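Local atomic coordinates of carbonic anhydrase (Sordaria macrospora, PDB entry 4O1K), a protein that catalyses the reversible hydration of carbon dioxide to bicarbonate, as a zinc-dependent, tetrameric beta-class carbonic anhydrase. Residues D139-R142 / E147-A150. Numbering follows the deposited sequence.
Sequences DVYR and ELDA
Leu148 lies under the ring of Tyr141, its CD1 methyl set 3.9 Å from the ring centroid and 21° off the normal, a CH-pi contact. That methyl sits on the side of the ring near CD1 of Tyr141, while CB of Leu148 reaches the phenolic end, 3.7 Å from CZ of Tyr141; the leucine thus crosses the ring at a slant. With CG anti to the backbone N (chi1 -166°), the Tyr141 ring is carried out from helix 130-143 until its hydroxyl end reaches the next helix, 145-150. There Tyr141 OH donates a short hydrogen bond of 2.5 Å to OD1 of Asp149. The oxygen stands at the ring's edge, near its plane, and is approached on its anti side, 32° out of the carboxylate plane. Tyrosine suits this place by offering both a broad face and a hydroxyl; leucine supplies an apolar methyl for the buried face, and the exposed aspartate a carboxylate acceptor. Arg157 of helix 154-174 packs on Tyr141 within the chain, and Ile220 of the second subunit brings the tyrosine to the subunit interface. A leucine in place of Tyr141 would probably leave Asp149 OD1 without this donor and the Leu148 methyl without its aromatic face. If Asp149 is ionised, the bond would be charge-assisted, and together with the Leu148 contact it would tend to limit movement of the ring.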
loop_
_atom_site.group_PDB
_atom_site.type_symbol
_atom_site.label_atom_id
_atom_site.label_comp_id
_atom_site.label_asym_id
_atom_site.label_seq_id
_atom_site.Cartn_x
_atom_site.Cartn_y
_atom_site.Cartn_z
ATOM N N ASP A 139 -2.621 -3.322 17.157
ATOM C CA ASP A 139 -4.068 -3.218 17.036
ATOM C C ASP A 139 -4.730 -4.511 17.500
ATOM O O ASP A 139 -5.752 -4.489 18.204
ATOM C CB ASP A 139 -4.487 -2.910 15.595
ATOM C CG ASP A 139 -4.280 -1.444 15.218
ATOM O OD1 ASP A 139 -3.981 -0.627 16.110
ATOM O OD2 ASP A 139 -4.438 -1.118 14.019
ATOM N N VAL A 140 -4.152 -5.656 17.127
ATOM C CA VAL A 140 -4.669 -6.930 17.645
ATOM C C VAL A 140 -4.666 -6.950 19.176
ATOM O O VAL A 140 -5.690 -7.291 19.815
ATOM C CB VAL A 140 -3.892 -8.133 17.089
ATOM C CG1 VAL A 140 -4.316 -9.402 17.813
ATOM C CG2 VAL A 140 -4.132 -8.266 15.584
ATOM N N TYR A 141 -3.545 -6.551 19.782
ATOM C CA TYR A 141 -3.469 -6.471 21.257
ATOM C C TYR A 141 -4.622 -5.659 21.829
ATOM O O TYR A 141 -5.304 -6.100 22.760
ATOM C CB TYR A 141 -2.145 -5.848 21.731
ATOM C CG TYR A 141 -1.871 -6.048 23.218
ATOM C CD1 TYR A 141 -0.927 -6.976 23.656
ATOM C CD2 TYR A 141 -2.577 -5.340 24.185
ATOM C CE1 TYR A 141 -0.681 -7.178 25.020
ATOM C CE2 TYR A 141 -2.344 -5.545 25.548
ATOM C CZ TYR A 141 -1.391 -6.463 25.954
ATOM O OH TYR A 141 -1.160 -6.659 27.313
ATOM N N ARG A 142 -4.826 -4.458 21.291
ATOM C CA ARG A 142 -5.856 -3.577 21.816
ATOM C C ARG A 142 -7.251 -4.193 21.677
ATOM O O ARG A 142 -8.102 -3.973 22.524
ATOM C CB ARG A 142 -5.766 -2.195 21.148
ATOM C CG ARG A 142 -4.463 -1.464 21.473
ATOM C CD ARG A 142 -4.343 -0.102 20.766
ATOM N NE ARG A 142 -3.060 0.521 21.075
ATOM C CZ ARG A 142 -2.092 0.728 20.194
ATOM N NH1 ARG A 142 -2.253 0.407 18.906
ATOM N NH2 ARG A 142 -0.955 1.287 20.597
ATOM N N GLU A 147 -8.277 -9.354 27.995
ATOM C CA GLU A 147 -7.847 -10.749 28.137
ATOM C C GLU A 147 -6.331 -10.818 28.266
ATOM O O GLU A 147 -5.804 -11.539 29.116
ATOM C CB GLU A 147 -8.307 -11.597 26.942
ATOM C CG GLU A 147 -7.640 -12.970 26.881
ATOM C CD GLU A 147 -8.057 -13.792 25.661
ATOM O OE1 GLU A 147 -8.855 -13.299 24.831
ATOM O OE2 GLU A 147 -7.573 -14.932 25.532
ATOM N N LEU A 148 -5.634 -10.053 27.429
ATOM C CA LEU A 148 -4.178 -10.117 27.389
ATOM C C LEU A 148 -3.535 -9.561 28.659
ATOM O O LEU A 148 -2.647 -10.203 29.236
ATOM C CB LEU A 148 -3.636 -9.435 26.134
ATOM C CG LEU A 148 -3.826 -10.252 24.843
ATOM C CD1 LEU A 148 -3.521 -9.447 23.557
ATOM C CD2 LEU A 148 -2.971 -11.525 24.903
ATOM N N ASP A 149 -3.987 -8.387 29.094
ATOM C CA ASP A 149 -3.462 -7.761 30.298
ATOM C C ASP A 149 -3.673 -8.628 31.526
ATOM O O ASP A 149 -2.903 -8.551 32.470
ATOM C CB ASP A 149 -4.133 -6.407 30.536
ATOM C CG ASP A 149 -3.563 -5.300 29.663
ATOM O OD1 ASP A 149 -2.445 -5.474 29.120
ATOM O OD2 ASP A 149 -4.236 -4.247 29.544
ATOM N N ALA A 150 -4.719 -9.445 31.517
ATOM C CA ALA A 150 -5.017 -10.322 32.660
ATOM C C ALA A 150 -3.958 -11.413 32.856
ATOM O O ALA A 150 -3.734 -11.879 33.975
ATOM C CB ALA A 150 -6.396 -10.952 32.493
#